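Local coordinates for regulator of G-protein signalling 3 isoform 1 (Homo sapiens, PDB 2F5Y) that probably speeds GTP hydrolysis on G-protein alpha subunits through its RGS domain and probably recruits partner proteins through its PDZ domain, at residues G17-C22 with R27-D32; N52-E57 with A65-S70. One frame throughout, in Å; residues are numbered along the deposited sequence.

Contact 1 of 2, residues G17-C22 with R27-D32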
loop_
_atom_site.group_PDB
_atom_site.type_symbol
_atom_site.label_atom_id
_atom_site.label_comp_id
_atom_site.label_asym_id
_atom_site.label_seq_id
_atom_site.Cartn_x
_atom_site.Cartn_y
_atom_site.Cartn_z
ATOM N N GLY A 17 -7.564 -1.660 -4.698
ATOM C CA GLY A 17 -8.623 -1.055 -3.881
ATOM C C GLY A 17 -8.185 -0.099 -2.782
ATOM O O GLY A 17 -8.767 -0.085 -1.693
ATOM N N PHE A 18 -7.157 0.697 -3.054
ATOM C CA PHE A 18 -6.751 1.758 -2.130
ATOM C C PHE A 18 -6.096 2.939 -2.827
ATOM O O PHE A 18 -5.626 2.825 -3.961
ATOM C CB PHE A 18 -5.828 1.225 -1.032
ATOM C CG PHE A 18 -4.432 0.880 -1.498
ATOM C CD1 PHE A 18 -4.159 -0.361 -2.064
ATOM C CD2 PHE A 18 -3.382 1.780 -1.330
ATOM C CE1 PHE A 18 -2.878 -0.680 -2.474
ATOM C CE2 PHE A 18 -2.091 1.458 -1.756
ATOM C CZ PHE A 18 -1.843 0.230 -2.306
ATOM N N THR A 19 -6.054 4.053 -2.100
ATOM C CA THR A 19 -5.517 5.319 -2.580
ATOM C C THR A 19 -4.338 5.749 -1.721
ATOM O O THR A 19 -4.282 5.437 -0.531
ATOM C CB THR A 19 -6.605 6.432 -2.543
ATOM O OG1 THR A 19 -7.510 6.240 -3.641
ATOM C CG2 THR A 19 -5.978 7.794 -2.692
ATOM N N ILE A 20 -3.396 6.462 -2.328
ATOM C CA ILE A 20 -2.229 6.996 -1.610
ATOM C C ILE A 20 -2.100 8.529 -1.747
ATOM O O ILE A 20 -2.746 9.153 -2.583
ATOM C CB ILE A 20 -0.938 6.302 -2.055
ATOM C CG1 ILE A 20 -0.811 6.320 -3.580
ATOM C CG2 ILE A 20 -0.927 4.873 -1.547
ATOM C CD1 ILE A 20 0.575 6.013 -4.099
ATOM N N CYS A 21 -1.271 9.110 -0.895
ATOM C CA CYS A 21 -0.962 10.539 -0.907
ATOM C C CYS A 21 0.410 10.747 -0.286
ATOM O O CYS A 21 0.933 9.845 0.378
ATOM C CB CYS A 21 -2.003 11.357 -0.122
ATOM S SG CYS A 21 -2.200 10.873 1.658
ATOM N N CYS A 22 0.982 11.928 -0.523
ATOM C CA CYS A 22 2.300 12.346 -0.003
ATOM C C CYS A 22 3.481 11.658 -0.667
ATOM O O CYS A 22 3.332 10.601 -1.255
ATOM C CB CYS A 22 2.416 12.174 1.528
ATOM S SG CYS A 22 1.439 13.339 2.485
ATOM N N ARG A 27 1.757 7.743 1.999
ATOM C CA ARG A 27 0.768 7.320 3.008
ATOM C C ARG A 27 -0.486 6.799 2.320
ATOM O O ARG A 27 -0.820 7.215 1.212
ATOM C CB ARG A 27 0.405 8.492 3.922
ATOM C CG ARG A 27 -0.275 8.067 5.209
ATOM C CD ARG A 27 -0.743 9.268 6.035
ATOM N NE ARG A 27 -2.049 9.744 5.597
ATOM C CZ ARG A 27 -2.582 10.916 5.923
ATOM N NH1 ARG A 27 -1.924 11.753 6.707
ATOM N NH2 ARG A 27 -3.782 11.251 5.461
ATOM N N VAL A 28 -1.185 5.885 2.973
ATOM C CA VAL A 28 -2.463 5.393 2.448
ATOM C C VAL A 28 -3.537 6.429 2.756
ATOM O O VAL A 28 -3.744 6.804 3.916
ATOM C CB VAL A 28 -2.835 4.035 3.049
ATOM C CG1 VAL A 28 -4.169 3.536 2.464
ATOM C CG2 VAL A 28 -1.708 3.013 2.799
ATOM N N GLN A 29 -4.193 6.913 1.701
ATOM C CA GLN A 29 -5.258 7.893 1.833
ATOM C C GLN A 29 -6.515 7.208 2.315
ATOM O O GLN A 29 -7.099 7.603 3.304
ATOM C CB GLN A 29 -5.585 8.557 0.493
ATOM C CG GLN A 29 -5.106 9.956 0.314
ATOM C CD GLN A 29 -5.793 11.017 1.179
ATOM O OE1 GLN A 29 -6.348 10.751 2.255
ATOM N NE2 GLN A 29 -5.721 12.254 0.703
ATOM N N ALA A 30 -6.934 6.200 1.564
ATOM C CA ALA A 30 -8.165 5.483 1.834
ATOM C C ALA A 30 -8.066 4.078 1.278
ATOM O O ALA A 30 -7.112 3.724 0.555
ATOM C CB ALA A 30 -9.385 6.225 1.226
ATOM N N VAL A 31 -9.067 3.293 1.642
ATOM C CA VAL A 31 -9.167 1.887 1.314
ATOM C C VAL A 31 -10.628 1.715 0.913
ATOM O O VAL A 31 -11.505 2.220 1.601
ATOM C CB VAL A 31 -8.816 1.029 2.574
ATOM C CG1 VAL A 31 -9.535 -0.282 2.568
ATOM C CG2 VAL A 31 -7.295 0.812 2.687
ATOM N N ASP A 32 -10.889 1.043 -0.206
ATOM C CA ASP A 32 -12.252 0.896 -0.705
ATOM C C ASP A 32 -12.987 -0.155 0.108
ATOM O O ASP A 32 -12.435 -1.208 0.416
ATOM C CB ASP A 32 -12.252 0.486 -2.181
ATOM C CG ASP A 32 -11.439 1.432 -3.063
ATOM O OD1 ASP A 32 -10.784 2.359 -2.531
ATOM O OD2 ASP A 32 -11.461 1.242 -4.297
HETATM O O HOH W 1 -9.969 -1.986 -0.589
#
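The antiparallel hairpin of a PDZ domain, in which strand 18-21 borders the peptide groove, is built here by Phe-18 to Cys-21 running against Arg-27 to Val-31, with a classic beta bulge at its middle. Both Gln-29 and Ala-30 face Thr-19. The carbonyl O of Thr-19 takes a short bond from Gln-29 N (2.7 Å) and only a weak one from Ala-30 N, while Thr-19 N is answered by Ala-30 O at 2.9 Å. Toward the turn the pairing is regular: Cys-21 and Arg-27 exchange two backbone bonds, Arg-27 N giving the straighter. At the other end Gly-17 O receives Asp-32 N almost linearly (178°). Gly-17 has positive phi and belongs to the Gly-Phe-Gly-Phe loop that in PDZ domains leads into this strand and commonly receives a peptide carboxylate. The two faces differ. Phe-18 CG stands between the backbone N and the carbonyl carbon (chi1 72°), and the ring lies on the side facing helix 61-69, among Leu-42, Ile-68 and Leu-77; its CB stays at the sheet, 4.0 Å from Val-31 CG2. Ile-20 also turns from its partner strand, toward helix 61-69. On the outward face Thr-19 and Gln-29 lie side by side, Thr-19 CG2 only 3.3 Å from Gln-29 CB. The glutamine chain then bends at chi2, turning its amide outward, alongside Cys-21. Cys-21 SG is 3.3 Å from Gln-29 CG; both approaches are shorter than normal, leaving the Gln-29 side chain strained or doubtfully placed. Arg-27 NE lies 4.1 Å from Cys-21 SG.

Contact 2 of 2, residues N52-E57 with A65-S70. With SO4 (sulfate ion), chain D.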
loop_
_atom_site.group_PDB
_atom_site.type_symbol
_atom_site.label_atom_id
_atom_site.label_comp_id
_atom_site.label_asym_id
_atom_site.label_seq_id
_atom_site.Cartn_x
_atom_site.Cartn_y
_atom_site.Cartn_z
ATOM N N ASN A 52 6.924 -5.144 -1.849
ATOM C CA ASN A 52 7.597 -6.395 -2.241
ATOM C C ASN A 52 9.033 -6.408 -1.691
ATOM O O ASN A 52 9.208 -6.223 -0.492
ATOM C CB ASN A 52 7.464 -6.611 -3.764
ATOM C CG ASN A 52 5.987 -6.748 -4.196
ATOM O OD1 ASN A 52 5.130 -7.109 -3.385
ATOM N ND2 ASN A 52 5.688 -6.434 -5.455
ATOM N N GLU A 53 10.055 -6.591 -2.521
ATOM C CA GLU A 53 11.428 -6.638 -1.995
ATOM C C GLU A 53 12.042 -5.248 -1.744
ATOM O O GLU A 53 13.046 -5.132 -1.038
ATOM C CB GLU A 53 12.339 -7.435 -2.946
ATOM N N ARG A 54 11.403 -4.207 -2.274
ATOM C CA ARG A 54 12.024 -2.889 -2.373
ATOM C C ARG A 54 11.581 -1.889 -1.308
ATOM O O ARG A 54 10.403 -1.577 -1.200
ATOM C CB ARG A 54 11.754 -2.314 -3.761
ATOM C CG ARG A 54 12.349 -3.181 -4.863
ATOM C CD ARG A 54 12.571 -2.405 -6.140
ATOM N NE ARG A 54 11.361 -2.302 -6.948
ATOM C CZ ARG A 54 11.216 -1.484 -7.985
ATOM N NH1 ARG A 54 10.073 -1.481 -8.646
ATOM N NH2 ARG A 54 12.201 -0.665 -8.368
ATOM N N PRO A 55 12.539 -1.374 -0.511
ATOM C CA PRO A 55 12.190 -0.274 0.390
ATOM C C PRO A 55 11.827 0.999 -0.383
ATOM O O PRO A 55 12.509 1.364 -1.346
ATOM C CB PRO A 55 13.467 -0.063 1.202
ATOM C CG PRO A 55 14.526 -0.601 0.385
ATOM C CD PRO A 55 13.956 -1.746 -0.365
ATOM N N VAL A 56 10.766 1.668 0.038
ATOM C CA VAL A 56 10.223 2.783 -0.714
ATOM C C VAL A 56 9.990 4.017 0.177
ATOM O O VAL A 56 9.092 4.825 -0.103
ATOM C CB VAL A 56 8.907 2.338 -1.414
ATOM C CG1 VAL A 56 9.153 1.127 -2.340
ATOM C CG2 VAL A 56 7.839 2.000 -0.391
ATOM N N GLU A 57 10.835 4.196 1.201
ATOM C CA GLU A 57 10.643 5.244 2.234
ATOM C C GLU A 57 10.417 6.658 1.693
ATOM O O GLU A 57 9.950 7.546 2.396
ATOM C CB GLU A 57 11.682 5.179 3.344
ATOM C CG GLU A 57 11.492 3.953 4.260
ATOM C CD GLU A 57 12.320 2.743 3.830
ATOM O OE1 GLU A 57 12.557 2.554 2.619
ATOM O OE2 GLU A 57 12.742 1.978 4.718
ATOM N N ALA A 65 2.622 4.587 -7.051
ATOM C CA ALA A 65 1.394 4.212 -7.789
ATOM C C ALA A 65 1.729 3.462 -9.088
ATOM O O ALA A 65 1.133 2.445 -9.400
ATOM C CB ALA A 65 0.568 5.445 -8.106
ATOM N N HIS A 66 2.688 3.987 -9.835
ATOM C CA HIS A 66 3.131 3.368 -11.071
ATOM C C HIS A 66 3.621 1.946 -10.831
ATOM O O HIS A 66 3.327 1.046 -11.622
ATOM C CB HIS A 66 4.253 4.196 -11.707
ATOM C CG HIS A 66 4.806 3.589 -12.953
ATOM N ND1 HIS A 66 4.382 3.962 -14.211
ATOM C CD2 HIS A 66 5.737 2.621 -13.137
ATOM C CE1 HIS A 66 5.033 3.254 -15.119
ATOM N NE2 HIS A 66 5.856 2.430 -14.494
ATOM N N GLU A 67 4.372 1.757 -9.746
ATOM C CA GLU A 67 4.955 0.455 -9.434
ATOM C C GLU A 67 3.902 -0.533 -8.937
ATOM O O GLU A 67 3.912 -1.712 -9.306
ATOM C CB GLU A 67 6.068 0.588 -8.398
ATOM C CG GLU A 67 7.220 -0.360 -8.648
ATOM C CD GLU A 67 7.796 -0.209 -10.062
ATOM O OE1 GLU A 67 8.107 0.932 -10.471
ATOM O OE2 GLU A 67 7.931 -1.234 -10.761
ATOM N N ILE A 68 2.998 -0.042 -8.103
ATOM C CA ILE A 68 1.896 -0.846 -7.615
ATOM C C ILE A 68 1.089 -1.371 -8.792
ATOM O O ILE A 68 0.836 -2.560 -8.869
ATOM C CB ILE A 68 0.979 -0.048 -6.656
ATOM C CG1 ILE A 68 1.685 0.130 -5.315
ATOM C CG2 ILE A 68 -0.361 -0.769 -6.443
ATOM C CD1 ILE A 68 0.950 1.024 -4.310
ATOM N N ARG A 69 0.720 -0.491 -9.720
ATOM C CA ARG A 69 -0.097 -0.891 -10.859
ATOM C C ARG A 69 0.591 -1.870 -11.797
ATOM O O ARG A 69 -0.071 -2.508 -12.598
ATOM C CB ARG A 69 -0.561 0.326 -11.641
ATOM C CG ARG A 69 -1.569 1.161 -10.887
ATOM C CD ARG A 69 -1.922 2.399 -11.666
ATOM N NE ARG A 69 -2.566 2.061 -12.934
ATOM C CZ ARG A 69 -2.775 2.920 -13.928
ATOM N NH1 ARG A 69 -3.358 2.499 -15.032
ATOM N NH2 ARG A 69 -2.414 4.197 -13.822
ATOM N N SER A 70 1.911 -1.982 -11.691
ATOM C CA SER A 70 2.710 -2.871 -12.538
ATOM C C SER A 70 2.999 -4.227 -11.923
ATOM O O SER A 70 3.684 -5.027 -12.545
ATOM C CB SER A 70 4.055 -2.208 -12.853
ATOM O OG SER A 70 3.862 -0.926 -13.419
HETATM S S SO4 D . 1.048 5.660 -12.861
HETATM O O1 SO4 D . 0.107 6.360 -13.732
HETATM O O2 SO4 D . 1.929 6.633 -12.206
HETATM O O3 SO4 D . 0.287 4.940 -11.844
HETATM O O4 SO4 D . 1.838 4.719 -13.656
#
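A bend at chi3 (-83°) carries the guanidinium of Arg-54 toward helix 61-69, and a bend at chi2 (55°) lays the carboxylate face of Glu-67 against NH1, which lies over the carboxyl carbon and not out along an oxygen. Arg-54 NH1 makes a salt bridge with Glu-67 OE2 at 3.0 Å, the oxygen lying at the guanidinium edge, in its plane; the attraction is one of charge, not a directed bond. The planes are 79° apart because the edge of one group stands on the face of the other. The close approach of NH1 to Glu-67 CD is doubtful, and the pairing belongs to one of two modelled conformers of Arg-54, so it is tentative. Trp-59 touches both partners. An alanine in place of Glu-67 is likely to leave Arg-54 without its anionic mate, its guanidinium freer to swing into solvent. Farther round the helix, His-66 ND1 gives a weak bond to sulfate O4 (2.7 Å) and Arg-69 NH2 a weak, long one to O3 (3.4 Å); the ion probably came from the crystallisation liquor. Near the C-terminal part of the helix, Ser-70 OG donates to His-66 O at 2.7 Å. Ala-65 and Ile-68 instead meet strand 18-21. This is the second helix of the PDZ fold, one wall of the peptide groove, here approached by Arg-54 of the short strand 54-55.

Both contacts lie at the surface of one PDZ domain, but they differ in extent and chemistry. Contact 1 joins neighbouring strands by a ladder of backbone bonds and buries 524 Å², whereas contact 2 spans a helix and a short edge strand through a single pair of charged side chains and buries 77 Å². They share no element, yet strand 18-21 and helix 61-69 are the two walls of the groove and touch: Phe-18 CZ lies 3.5 Å from Ile-68 CD1, and Ile-20 CD1 is near Ala-65 N. Apolar packing thus connects the inner side of the hairpin with that of the helix, while the ionic pair stays outside.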